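Local coordinates for racemase, putative (Roseobacter denitrificans, PDB 3TCS), which binds magnesium and is a putative racemase of the enolase superfamily, perhaps with hydro-lyase activity, at residues 70-75 against 89-94; 79-84 against 106-111; 191-194 against 199-202; 145-150 against 185-190; 34-39 against 375-380. All blocks are in the same frame, centred on the assembly; numbering follows the deposited sequence.

Interaction 1: residues 70-75 against 89-94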
# COMPACT_ATOMS: atom_id res chain seq x y z
N ALA B 70 4.88 -11.02 12.26
CA ALA B 70 5.32 -12.02 13.23
C ALA B 70 4.23 -12.98 13.70
O ALA B 70 4.46 -14.19 13.81
CB ALA B 70 5.96 -11.33 14.43
N PRO B 71 3.03 -12.47 13.99
CA PRO B 71 1.95 -13.35 14.46
C PRO B 71 1.61 -14.50 13.51
O PRO B 71 1.19 -15.57 13.94
CB PRO B 71 0.78 -12.40 14.65
CG PRO B 71 1.45 -11.11 15.00
CD PRO B 71 2.59 -11.06 14.02
N TRP B 72 1.80 -14.28 12.21
CA TRP B 72 1.48 -15.31 11.22
C TRP B 72 2.64 -16.21 10.87
O TRP B 72 2.45 -17.27 10.26
CB TRP B 72 0.95 -14.65 9.95
CG TRP B 72 -0.14 -13.67 10.23
CD1 TRP B 72 -0.10 -12.32 10.02
CD2 TRP B 72 -1.41 -13.95 10.82
NE1 TRP B 72 -1.27 -11.74 10.45
CE2 TRP B 72 -2.10 -12.72 10.95
CE3 TRP B 72 -2.04 -15.12 11.26
CZ2 TRP B 72 -3.38 -12.63 11.49
CZ3 TRP B 72 -3.32 -15.03 11.80
CH2 TRP B 72 -3.97 -13.79 11.92
N MET B 73 3.85 -15.81 11.24
CA MET B 73 5.04 -16.59 10.92
C MET B 73 5.64 -17.39 12.07
O MET B 73 6.26 -18.43 11.85
CB MET B 73 6.10 -15.68 10.30
CG MET B 73 5.64 -15.03 9.01
SD MET B 73 6.90 -14.08 8.17
CE MET B 73 7.77 -15.39 7.29
N LEU B 74 5.46 -16.90 13.29
CA LEU B 74 5.99 -17.59 14.46
C LEU B 74 5.40 -18.99 14.59
O LEU B 74 4.19 -19.18 14.43
CB LEU B 74 5.70 -16.79 15.73
CG LEU B 74 6.54 -15.54 15.97
CD1 LEU B 74 6.06 -14.84 17.23
CD2 LEU B 74 8.01 -15.93 16.11
N GLY B 75 6.26 -19.96 14.87
CA GLY B 75 5.81 -21.33 15.03
C GLY B 75 5.53 -22.10 13.75
O GLY B 75 5.22 -23.29 13.78
N THR B 89 0.12 -11.95 3.63
CA THR B 89 -0.62 -10.96 2.85
C THR B 89 -2.12 -11.24 2.79
O THR B 89 -2.92 -10.32 2.67
CB THR B 89 -0.08 -10.85 1.40
OG1 THR B 89 -0.24 -12.10 0.72
CG2 THR B 89 1.39 -10.47 1.42
N GLU B 90 -2.49 -12.52 2.87
CA GLU B 90 -3.91 -12.86 2.84
C GLU B 90 -4.55 -12.57 4.19
O GLU B 90 -5.67 -12.06 4.26
CB GLU B 90 -4.07 -14.33 2.45
CG GLU B 90 -3.86 -14.55 0.97
CD GLU B 90 -3.61 -16.00 0.60
OE1 GLU B 90 -4.28 -16.88 1.18
OE2 GLU B 90 -2.76 -16.25 -0.27
N ARG B 91 -3.85 -12.87 5.28
CA ARG B 91 -4.37 -12.60 6.61
C ARG B 91 -4.47 -11.09 6.83
O ARG B 91 -5.31 -10.61 7.59
CB ARG B 91 -3.46 -13.19 7.68
CG ARG B 91 -3.42 -14.71 7.70
CD ARG B 91 -4.71 -15.30 8.28
NE ARG B 91 -4.62 -16.75 8.34
CZ ARG B 91 -4.76 -17.55 7.29
NH1 ARG B 91 -5.01 -17.04 6.08
NH2 ARG B 91 -4.61 -18.86 7.44
N GLU B 92 -3.60 -10.34 6.16
CA GLU B 92 -3.59 -8.89 6.29
C GLU B 92 -4.05 -8.25 4.98
O GLU B 92 -3.53 -7.21 4.57
CB GLU B 92 -2.17 -8.40 6.62
CG GLU B 92 -1.58 -8.94 7.92
CD GLU B 92 -2.32 -8.47 9.15
OE1 GLU B 92 -2.85 -7.34 9.13
OE2 GLU B 92 -2.36 -9.22 10.15
N HIS B 93 -5.04 -8.87 4.34
CA HIS B 93 -5.55 -8.39 3.06
C HIS B 93 -6.17 -6.99 3.08
O HIS B 93 -6.37 -6.38 2.03
CB HIS B 93 -6.56 -9.40 2.48
CG HIS B 93 -7.84 -9.48 3.25
ND1 HIS B 93 -9.04 -9.02 2.75
CD2 HIS B 93 -8.11 -9.98 4.48
CE1 HIS B 93 -9.99 -9.23 3.63
NE2 HIS B 93 -9.46 -9.81 4.69
N LYS B 94 -6.46 -6.49 4.28
CA LYS B 94 -7.04 -5.16 4.43
C LYS B 94 -5.92 -4.13 4.43
O LYS B 94 -6.16 -2.92 4.50
CB LYS B 94 -7.80 -5.05 5.75
CG LYS B 94 -9.04 -5.93 5.85
CD LYS B 94 -10.19 -5.35 5.04
CE LYS B 94 -11.49 -6.09 5.34
NZ LYS B 94 -12.65 -5.44 4.68

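Interaction 2: residues 79-84 against 106-111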
# COMPACT_ATOMS: atom_id res chain seq x y z
N THR B 79 10.05 -23.82 5.55
CA THR B 79 10.57 -24.54 4.39
C THR B 79 9.97 -23.91 3.14
O THR B 79 10.68 -23.60 2.18
CB THR B 79 10.20 -26.03 4.45
OG1 THR B 79 10.84 -26.64 5.58
CG2 THR B 79 10.65 -26.74 3.17
N ASP B 80 8.65 -23.73 3.14
CA ASP B 80 7.97 -23.12 2.01
C ASP B 80 7.67 -21.67 2.40
O ASP B 80 6.54 -21.31 2.73
CB ASP B 80 6.67 -23.85 1.68
CG ASP B 80 5.95 -23.26 0.48
OD1 ASP B 80 6.55 -22.41 -0.21
OD2 ASP B 80 4.79 -23.65 0.23
N LEU B 81 8.72 -20.86 2.37
CA LEU B 81 8.61 -19.46 2.74
C LEU B 81 7.65 -18.69 1.82
O LEU B 81 6.93 -17.80 2.28
CB LEU B 81 10.00 -18.82 2.73
CG LEU B 81 10.13 -17.35 3.14
CD1 LEU B 81 9.51 -17.13 4.52
CD2 LEU B 81 11.60 -16.97 3.13
N ASP B 82 7.64 -19.05 0.54
CA ASP B 82 6.76 -18.39 -0.42
C ASP B 82 5.30 -18.46 -0.01
O ASP B 82 4.59 -17.46 -0.05
CB ASP B 82 6.92 -19.01 -1.81
CG ASP B 82 7.90 -18.24 -2.68
OD1 ASP B 82 7.73 -17.02 -2.85
OD2 ASP B 82 8.85 -18.87 -3.21
N ASP B 83 4.85 -19.65 0.37
CA ASP B 83 3.46 -19.81 0.79
C ASP B 83 3.21 -19.10 2.11
O ASP B 83 2.16 -18.50 2.30
CB ASP B 83 3.11 -21.30 0.92
CG ASP B 83 1.65 -21.52 1.30
OD1 ASP B 83 0.76 -20.99 0.60
OD2 ASP B 83 1.40 -22.22 2.31
N LEU B 84 4.17 -19.18 3.03
CA LEU B 84 4.01 -18.53 4.32
C LEU B 84 3.83 -17.02 4.14
O LEU B 84 3.01 -16.40 4.82
CB LEU B 84 5.22 -18.83 5.21
CG LEU B 84 5.16 -18.38 6.68
CD1 LEU B 84 3.85 -18.83 7.32
CD2 LEU B 84 6.34 -18.99 7.42
N GLY B 106 12.06 -7.91 5.93
CA GLY B 106 13.02 -8.10 7.00
C GLY B 106 13.06 -9.53 7.50
O GLY B 106 14.13 -10.07 7.80
N VAL B 107 11.89 -10.16 7.61
CA VAL B 107 11.86 -11.54 8.08
C VAL B 107 12.39 -12.45 6.98
O VAL B 107 13.15 -13.39 7.24
CB VAL B 107 10.43 -11.97 8.47
CG1 VAL B 107 10.46 -13.42 8.98
CG2 VAL B 107 9.88 -11.04 9.55
N ASP B 108 12.01 -12.16 5.74
CA ASP B 108 12.45 -12.94 4.59
C ASP B 108 13.97 -12.94 4.46
O ASP B 108 14.60 -14.00 4.37
CB ASP B 108 11.83 -12.38 3.30
CG ASP B 108 12.54 -12.87 2.04
OD1 ASP B 108 11.96 -13.68 1.29
OD2 ASP B 108 13.70 -12.45 1.80
N THR B 109 14.58 -11.76 4.46
CA THR B 109 16.02 -11.69 4.31
C THR B 109 16.77 -12.32 5.48
O THR B 109 17.86 -12.86 5.29
CB THR B 109 16.51 -10.23 4.07
OG1 THR B 109 16.03 -9.37 5.11
CG2 THR B 109 16.00 -9.73 2.71
N ALA B 110 16.19 -12.27 6.68
CA ALA B 110 16.84 -12.89 7.84
C ALA B 110 16.81 -14.41 7.68
O ALA B 110 17.74 -15.12 8.07
CB ALA B 110 16.13 -12.48 9.13
N ILE B 111 15.72 -14.91 7.10
CA ILE B 111 15.58 -16.34 6.87
C ILE B 111 16.60 -16.81 5.84
O ILE B 111 17.17 -17.88 5.99
CB ILE B 111 14.13 -16.68 6.42
CG1 ILE B 111 13.19 -16.51 7.62
CG2 ILE B 111 14.05 -18.08 5.85
CD1 ILE B 111 11.72 -16.71 7.30

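Interaction 3: residues 191-194 against 199-202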
# COMPACT_ATOMS: atom_id res chain seq x y z
N THR B 191 26.79 17.43 -20.72
CA THR B 191 27.87 17.59 -19.76
C THR B 191 28.44 16.25 -19.30
O THR B 191 29.65 16.09 -19.20
CB THR B 191 27.42 18.40 -18.51
OG1 THR B 191 27.13 19.75 -18.89
CG2 THR B 191 28.52 18.42 -17.45
N MET B 192 27.57 15.29 -19.01
CA MET B 192 28.05 13.98 -18.57
C MET B 192 28.83 13.27 -19.68
O MET B 192 29.89 12.70 -19.44
CB MET B 192 26.87 13.11 -18.12
CG MET B 192 26.30 13.53 -16.77
SD MET B 192 27.55 13.51 -15.47
CE MET B 192 27.88 11.75 -15.40
N ARG B 193 28.32 13.31 -20.91
CA ARG B 193 29.02 12.66 -22.00
C ARG B 193 30.37 13.33 -22.27
O ARG B 193 31.38 12.66 -22.49
CB ARG B 193 28.18 12.68 -23.28
CG ARG B 193 28.92 12.07 -24.47
CD ARG B 193 29.42 10.66 -24.15
NE ARG B 193 28.31 9.72 -24.11
CZ ARG B 193 28.36 8.50 -23.58
NH1 ARG B 193 29.47 8.05 -23.01
NH2 ARG B 193 27.28 7.73 -23.62
N ARG B 194 30.39 14.66 -22.24
CA ARG B 194 31.62 15.39 -22.48
C ARG B 194 32.67 15.11 -21.41
O ARG B 194 33.81 14.77 -21.72
CB ARG B 194 31.36 16.90 -22.49
CG ARG B 194 32.63 17.73 -22.62
CD ARG B 194 32.37 19.23 -22.53
NE ARG B 194 31.83 19.65 -21.24
CZ ARG B 194 30.60 20.11 -21.05
NH1 ARG B 194 29.76 20.20 -22.07
NH2 ARG B 194 30.20 20.48 -19.84
N ASP B 199 33.73 6.20 -23.48
CA ASP B 199 33.86 4.80 -23.10
C ASP B 199 33.21 4.38 -21.79
O ASP B 199 33.65 3.43 -21.15
CB ASP B 199 35.34 4.41 -23.10
CG ASP B 199 36.00 4.68 -24.44
OD1 ASP B 199 35.41 4.34 -25.48
OD2 ASP B 199 37.12 5.25 -24.45
N VAL B 200 32.16 5.08 -21.39
CA VAL B 200 31.43 4.74 -20.18
C VAL B 200 29.93 4.75 -20.48
O VAL B 200 29.49 5.41 -21.42
CB VAL B 200 31.69 5.74 -19.02
CG1 VAL B 200 33.16 5.73 -18.66
CG2 VAL B 200 31.24 7.13 -19.41
N ASP B 201 29.17 3.99 -19.71
CA ASP B 201 27.73 3.95 -19.91
C ASP B 201 27.11 5.07 -19.10
O ASP B 201 27.51 5.33 -17.97
CB ASP B 201 27.14 2.61 -19.44
CG ASP B 201 27.52 1.46 -20.34
OD1 ASP B 201 27.36 1.60 -21.58
OD2 ASP B 201 27.96 0.42 -19.82
N LEU B 202 26.13 5.74 -19.68
CA LEU B 202 25.46 6.83 -18.99
C LEU B 202 23.99 6.52 -18.86
O LEU B 202 23.32 6.17 -19.84
CB LEU B 202 25.67 8.15 -19.74
CG LEU B 202 27.13 8.58 -19.85
CD1 LEU B 202 27.23 9.88 -20.64
CD2 LEU B 202 27.72 8.76 -18.45
O HOH W 1 25.88 5.23 -22.59

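Interaction 4: residues 145-150 against 185-190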
# COMPACT_ATOMS: atom_id res chain seq x y z
N ILE B 145 22.39 19.72 -7.32
CA ILE B 145 23.82 19.74 -7.59
C ILE B 145 23.89 20.15 -9.05
O ILE B 145 23.16 19.63 -9.88
CB ILE B 145 24.47 18.34 -7.38
CG1 ILE B 145 25.98 18.45 -7.60
CG2 ILE B 145 23.86 17.31 -8.31
CD1 ILE B 145 26.73 17.14 -7.41
N THR B 146 24.76 21.11 -9.36
CA THR B 146 24.87 21.57 -10.74
C THR B 146 25.48 20.49 -11.62
O THR B 146 26.23 19.63 -11.15
CB THR B 146 25.75 22.82 -10.84
OG1 THR B 146 27.09 22.49 -10.46
CG2 THR B 146 25.22 23.92 -9.92
N PRO B 147 25.16 20.51 -12.92
CA PRO B 147 25.72 19.52 -13.84
C PRO B 147 27.25 19.53 -13.78
O PRO B 147 27.89 18.48 -13.90
CB PRO B 147 25.19 19.97 -15.19
CG PRO B 147 23.81 20.45 -14.83
CD PRO B 147 24.07 21.26 -13.56
N ARG B 148 27.83 20.71 -13.59
CA ARG B 148 29.28 20.85 -13.53
C ARG B 148 29.88 20.12 -12.34
O ARG B 148 30.85 19.38 -12.48
CB ARG B 148 29.67 22.33 -13.48
CG ARG B 148 31.17 22.58 -13.61
CD ARG B 148 31.49 24.07 -13.67
NE ARG B 148 32.90 24.32 -13.96
CZ ARG B 148 33.46 24.20 -15.16
NH1 ARG B 148 32.73 23.83 -16.21
NH2 ARG B 148 34.76 24.44 -15.32
N ASP B 149 29.31 20.33 -11.15
CA ASP B 149 29.82 19.67 -9.96
C ASP B 149 29.54 18.18 -9.98
O ASP B 149 30.31 17.38 -9.45
CB ASP B 149 29.23 20.30 -8.70
CG ASP B 149 29.80 21.68 -8.42
OD1 ASP B 149 30.87 21.98 -8.97
OD2 ASP B 149 29.18 22.45 -7.65
N GLU B 150 28.42 17.80 -10.59
CA GLU B 150 28.04 16.39 -10.69
C GLU B 150 29.07 15.65 -11.55
O GLU B 150 29.58 14.60 -11.17
CB GLU B 150 26.65 16.25 -11.32
CG GLU B 150 26.20 14.80 -11.51
CD GLU B 150 25.64 14.18 -10.24
OE1 GLU B 150 24.40 14.09 -10.12
OE2 GLU B 150 26.43 13.79 -9.35
N THR B 185 18.20 19.78 -17.04
CA THR B 185 18.27 18.52 -17.77
C THR B 185 18.97 18.68 -19.12
O THR B 185 19.78 17.83 -19.51
CB THR B 185 16.87 17.91 -17.98
OG1 THR B 185 16.27 17.69 -16.70
CG2 THR B 185 16.96 16.59 -18.73
N GLU B 186 18.66 19.76 -19.82
CA GLU B 186 19.27 20.04 -21.11
C GLU B 186 20.79 20.16 -20.98
O GLU B 186 21.54 19.78 -21.87
CB GLU B 186 18.72 21.34 -21.72
CG GLU B 186 17.33 21.23 -22.33
CD GLU B 186 16.21 21.24 -21.32
OE1 GLU B 186 16.48 21.40 -20.10
OE2 GLU B 186 15.04 21.11 -21.74
N GLU B 187 21.25 20.69 -19.85
CA GLU B 187 22.68 20.86 -19.62
C GLU B 187 23.38 19.60 -19.12
O GLU B 187 24.48 19.27 -19.58
CB GLU B 187 22.93 22.00 -18.62
CG GLU B 187 24.37 22.05 -18.12
CD GLU B 187 24.62 23.19 -17.15
OE1 GLU B 187 23.68 23.59 -16.43
OE2 GLU B 187 25.77 23.67 -17.08
N ILE B 188 22.75 18.89 -18.20
CA ILE B 188 23.38 17.71 -17.62
C ILE B 188 23.65 16.58 -18.62
O ILE B 188 24.65 15.86 -18.49
CB ILE B 188 22.55 17.18 -16.42
CG1 ILE B 188 23.45 16.37 -15.48
CG2 ILE B 188 21.38 16.34 -16.90
CD1 ILE B 188 22.79 16.03 -14.14
N ILE B 189 22.80 16.42 -19.62
CA ILE B 189 22.98 15.34 -20.59
C ILE B 189 24.30 15.46 -21.37
O ILE B 189 25.13 14.56 -21.31
CB ILE B 189 21.77 15.26 -21.54
CG1 ILE B 189 20.53 14.84 -20.73
CG2 ILE B 189 22.04 14.26 -22.66
CD1 ILE B 189 19.25 14.77 -21.53
N PRO B 190 24.51 16.57 -22.09
CA PRO B 190 25.78 16.69 -22.82
C PRO B 190 26.98 16.80 -21.88
O PRO B 190 28.06 16.32 -22.20
CB PRO B 190 25.59 17.94 -23.67
CG PRO B 190 24.60 18.76 -22.89
CD PRO B 190 23.62 17.70 -22.42
O HOH W 2 26.75 23.41 -14.22

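Interaction 5: residues 34-39 against 375-380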
# COMPACT_ATOMS: atom_id res chain seq x y z
N ASP B 34 15.02 5.40 13.35
CA ASP B 34 14.07 5.89 12.35
C ASP B 34 14.44 5.63 10.89
O ASP B 34 13.56 5.58 10.03
CB ASP B 34 13.83 7.39 12.55
CG ASP B 34 13.09 7.69 13.85
OD1 ASP B 34 12.90 6.75 14.66
OD2 ASP B 34 12.70 8.86 14.05
N ALA B 35 15.73 5.46 10.60
CA ALA B 35 16.19 5.26 9.23
C ALA B 35 16.35 3.80 8.79
O ALA B 35 16.08 3.47 7.63
CB ALA B 35 17.49 6.00 9.02
N VAL B 36 16.80 2.94 9.68
CA VAL B 36 17.00 1.54 9.31
C VAL B 36 16.79 0.61 10.49
O VAL B 36 17.06 0.97 11.65
CB VAL B 36 18.42 1.33 8.74
CG1 VAL B 36 19.45 1.58 9.82
CG2 VAL B 36 18.56 -0.09 8.19
N GLY B 37 16.31 -0.60 10.20
CA GLY B 37 16.07 -1.59 11.22
C GLY B 37 16.47 -2.98 10.77
O GLY B 37 16.15 -3.40 9.66
N PHE B 38 17.18 -3.70 11.63
CA PHE B 38 17.63 -5.05 11.32
C PHE B 38 16.76 -6.08 12.02
O PHE B 38 16.18 -5.81 13.07
CB PHE B 38 19.10 -5.22 11.73
CG PHE B 38 20.03 -4.31 10.98
CD1 PHE B 38 20.30 -4.53 9.63
CD2 PHE B 38 20.60 -3.21 11.61
CE1 PHE B 38 21.12 -3.67 8.91
CE2 PHE B 38 21.43 -2.34 10.90
CZ PHE B 38 21.69 -2.57 9.55
N VAL B 39 16.67 -7.26 11.42
CA VAL B 39 15.84 -8.32 11.97
C VAL B 39 16.66 -9.58 12.24
O VAL B 39 17.48 -9.97 11.43
CB VAL B 39 14.72 -8.71 10.98
CG1 VAL B 39 13.82 -9.78 11.59
CG2 VAL B 39 13.91 -7.46 10.61
N PRO B 375 28.03 -3.99 16.69
CA PRO B 375 27.53 -4.14 18.06
C PRO B 375 27.20 -2.78 18.69
O PRO B 375 26.28 -2.65 19.50
CB PRO B 375 28.67 -4.85 18.78
CG PRO B 375 29.25 -5.69 17.70
CD PRO B 375 29.29 -4.74 16.52
N GLU B 376 27.97 -1.76 18.31
CA GLU B 376 27.77 -0.41 18.82
C GLU B 376 26.45 0.15 18.29
O GLU B 376 25.68 0.77 19.03
CB GLU B 376 28.93 0.49 18.38
CG GLU B 376 28.76 1.99 18.62
CD GLU B 376 28.60 2.35 20.09
OE1 GLU B 376 29.21 1.70 20.96
OE2 GLU B 376 27.86 3.32 20.38
N TRP B 377 26.17 -0.09 17.01
CA TRP B 377 24.93 0.41 16.43
C TRP B 377 23.77 -0.29 17.13
O TRP B 377 22.79 0.35 17.52
CB TRP B 377 24.86 0.12 14.93
CG TRP B 377 23.69 0.78 14.26
CD1 TRP B 377 23.66 1.99 13.65
CD2 TRP B 377 22.35 0.26 14.18
NE1 TRP B 377 22.40 2.27 13.19
CE2 TRP B 377 21.57 1.22 13.50
CE3 TRP B 377 21.74 -0.92 14.62
CZ2 TRP B 377 20.21 1.04 13.25
CZ3 TRP B 377 20.38 -1.11 14.37
CH2 TRP B 377 19.63 -0.13 13.69
N LEU B 378 23.87 -1.61 17.29
CA LEU B 378 22.81 -2.37 17.96
C LEU B 378 22.56 -1.86 19.38
O LEU B 378 21.41 -1.78 19.82
CB LEU B 378 23.18 -3.86 18.00
CG LEU B 378 23.19 -4.56 16.64
CD1 LEU B 378 23.71 -5.97 16.78
CD2 LEU B 378 21.79 -4.57 16.06
N ALA B 379 23.63 -1.52 20.09
CA ALA B 379 23.50 -1.03 21.47
C ALA B 379 22.61 0.21 21.55
O ALA B 379 21.88 0.39 22.52
CB ALA B 379 24.88 -0.72 22.05
N ARG B 380 22.67 1.06 20.52
CA ARG B 380 21.87 2.28 20.50
C ARG B 380 20.48 2.12 19.89
O ARG B 380 19.69 3.07 19.90
CB ARG B 380 22.59 3.38 19.71
CG ARG B 380 23.99 3.69 20.19
CD ARG B 380 24.51 4.96 19.53
NE ARG B 380 25.89 5.23 19.93
CZ ARG B 380 26.52 6.39 19.75
NH1 ARG B 380 25.90 7.40 19.17
NH2 ARG B 380 27.78 6.52 20.15

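Interaction 1: residues 70-75 against 89-94
Trp72 meets Arg91 and Glu92 in a mixed contact, one CH-pi pair and one hydrogen bond, between the ends of two neighbouring helices, 58-73 and 81-91. The indole carries all of the first side. With CG anti to the carbonyl carbon (chi1 -50°), the ring points across to the other helix. Arg91 lies over one face. Its CB sits 3.6 Å from Trp72 CE2 and above the five-membered ring. The Arg91 chain bends at chi2 (-73°) and then runs along the same face. CG passes 3.8 Å from Trp72 CD2, and CD comes equally near to Trp72 CZ3. The aliphatic part of the arginine does the packing. The guanidinium plane is steeply inclined to the ring and is not stacked on it.

Both helices belong to the N-terminal domain of the mandelate racemase and muconate lactonizing enzyme family. There the antiparallel sheet is followed by helices, and this contact joins the first two long ones. Arg91 ends its helix, and Glu92 is the first residue to leave helical geometry. The Glu92 side chain then folds back toward the indole edge. Trp72 NE1 donates to Glu92 OE2 at 2.8 Å, with the acceptor in the ring plane. OE2 uses its anti lone pair. Glu92 OE1 accepts from Gln68 NE2, one turn earlier on the helix of Trp72, so both carboxylate oxygens of this buried residue are bonded to that helix. Two residues on, Lys94 forms a salt bridge with Glu257 of the second subunit.

Interaction 2: residues 79-84 against 106-111
Leu81 holds CG anti to the backbone N (chi1 -178°), Ile111 holds CG1 anti to the carbonyl carbon (chi1 -72°), and the two side chains meet tip to tip. Leu81 CD1 meets Ile111 CD1 at 3.6 Å. The second methyl, Leu81 CD2, lies 3.8 Å from Ile111 CG2. Both branches of the leucine therefore touch the isoleucine.

Leu81 CD2 also faces a polar neighbour. It packs 3.8 Å from Asp108 OD1, and the two side chains cross at about a right angle. The aspartate is buried, but its OD2 accepts from the backbone N of Ile287 and its OD1 from that of Cys288. These residues open helix 287-300, so a helix of the barrel domain starts on a side chain of the N-terminal domain.

Leu81 is the first residue of helix 81-91, and Ile111 and Asp108 lie one turn apart on helix 98-119. The contact thus joins two helices of the family's N-terminal domain. Asp80 caps the shorter helix, its OD1 accepting a weak bond from Asp83 N at 3.3 Å. Asp82 pairs with Arg292 in a salt bridge.

Interaction 3: residues 191-194 against 199-202
Helix 184-196 and strand 201-205 belong to one beta-alpha-beta unit of the barrel, and Arg193 and Leu202 meet where the helix passes back to the strand. Arg193 starts with CG anti to its backbone N (chi1 177°), then bends at chi2 and chi3. The bends fold its guanidinium over the leucine. Leu202 CD1 sits over the centre of one guanidinium face, 3.4 Å from Arg193 CZ. The same methyl packs 4.1 Å from Met192 CB.

The guanidinium edge does the polar work. Arg193 NH1 donates to Val200 O at 3.1 Å, nearly straight at 168°. NH1 also bonds to Gly197 O in the turn, and NE bonds to His225 O. Arg193 NH2 reaches a water at 3.0 Å, which also accepts from Leu202 N. A leucine in place of Arg193 would probably leave the carbonyls of Val200, Gly197 and His225 without this donor and loosen the turn's hold on the helix end. The bonds of the edge hold the group flat on the leucine.

The strand goes on to Asp205, a ligand of the bound magnesium. Helix packed on strand in this way is typical of the TIM barrel of the enolase superfamily.

Interaction 4: residues 145-150 against 185-190
Pro147 presses its ring against Glu187 and Ile188, and its atoms divide the work. CB lies 3.7 Å from Glu187 CG and 3.8 Å from Ile188 CA, so it touches both side chain and backbone of the facing helix. CG meets both residues: Glu187 OE1 at 3.5 Å and Ile188 CB at 3.8 Å. CD, which closes the ring on the backbone N, has Glu187 OE1 at 3.7 Å.

The glutamate crosses the ring at about a right angle. Its CG is anti to the backbone N (chi1 169°) and the chain stays extended beyond it, which carries the carboxylate across the ring to CG and CD. Ile188 packs on the same CB and CG, and its CD1 stands 4.5 Å from Glu150 CG. The CA atoms of Pro147 and Ile188 are only 4.8 Å apart, so the backbones come very close here.

Pro147 is the first residue of helix 147-161. Thr146 caps this helix, its OG1 accepting from Asp149 N. Trp181 also packs on the proline. An alanine in place of Pro147 would probably open a gap, since CG, which touches both residues, and CD, which touches Glu187, would be gone.

Helices 147-161 and 184-196 are neighbours on the outside of the barrel. Glu150 turns its polar end to Ser140 and Arg153. One water joins Arg148 N to Glu187 OE2, accepting from the first and donating to the second. The direct contact is therefore van der Waals packing, and the exposed carboxylate serves the helix start through water.

Interaction 5: residues 34-39 against 375-380
Trp377 lays its indole against Val36 and Phe38, and the torsions of all three explain the fit. The indole leaves helix 375-380 with CG anti to the backbone N (chi1 -172°). Its six-membered ring is the part that reaches the start of strand 37-43 and the loop before it.

Phe38 holds CG beside its backbone N, anti to the carbonyl carbon. It turns an edge to the indole. Phe38 CD2 lies 3.5 Å from Trp377 CZ3, and CE2 comes over the face toward the rim. The ring centroids are 5.1 Å apart and the planes stand at 78°, a T-shaped pair with Phe38 as the edge and Trp377 as the face.

Val36 has chi1 65°, which places CG1 between its backbone N and carbonyl carbon. That methyl meets Trp377 CZ2 at 3.6 Å. Val36 O touches the indole edge, 3.5 Å from Trp377 CH2, and accepts a hydrogen bond from Thr32 OG1.

The helix lies near the C terminus and packs against the antiparallel sheet of the N-terminal domain. Strand 382-387, just after it, joins the same sheet. Ser374 OG accepts from Trp377 N. On the helix, Arg380 NE forms a salt bridge with Glu376 OE2 at 2.8 Å. Across the contact the chemistry is aromatic and apolar, so the C-terminal helix is held to the strand start and its preceding loop by the fit of shapes, not by paired charges.

From the N terminus, interaction 5 opens first and closes last. It brings residues 34-39 to 375-380 and so spans all the others. Within that span, interactions 1 and 2 cross, since 79-84 lies between the two segments of interaction 1 and 106-111 comes after 89-94. They share helix 81-91 and touch where Met73 packs on Leu81, Leu84 and Val107. Together they tie the three long helices 58-73, 81-91 and 98-119. Interaction 2 also touches interaction 5 through Val39. Interactions 4 and 3 follow in series on the far side of the chain's centre. They share helix 184-196 and meet where Thr191 packs on Pro147. These two belong to the barrel.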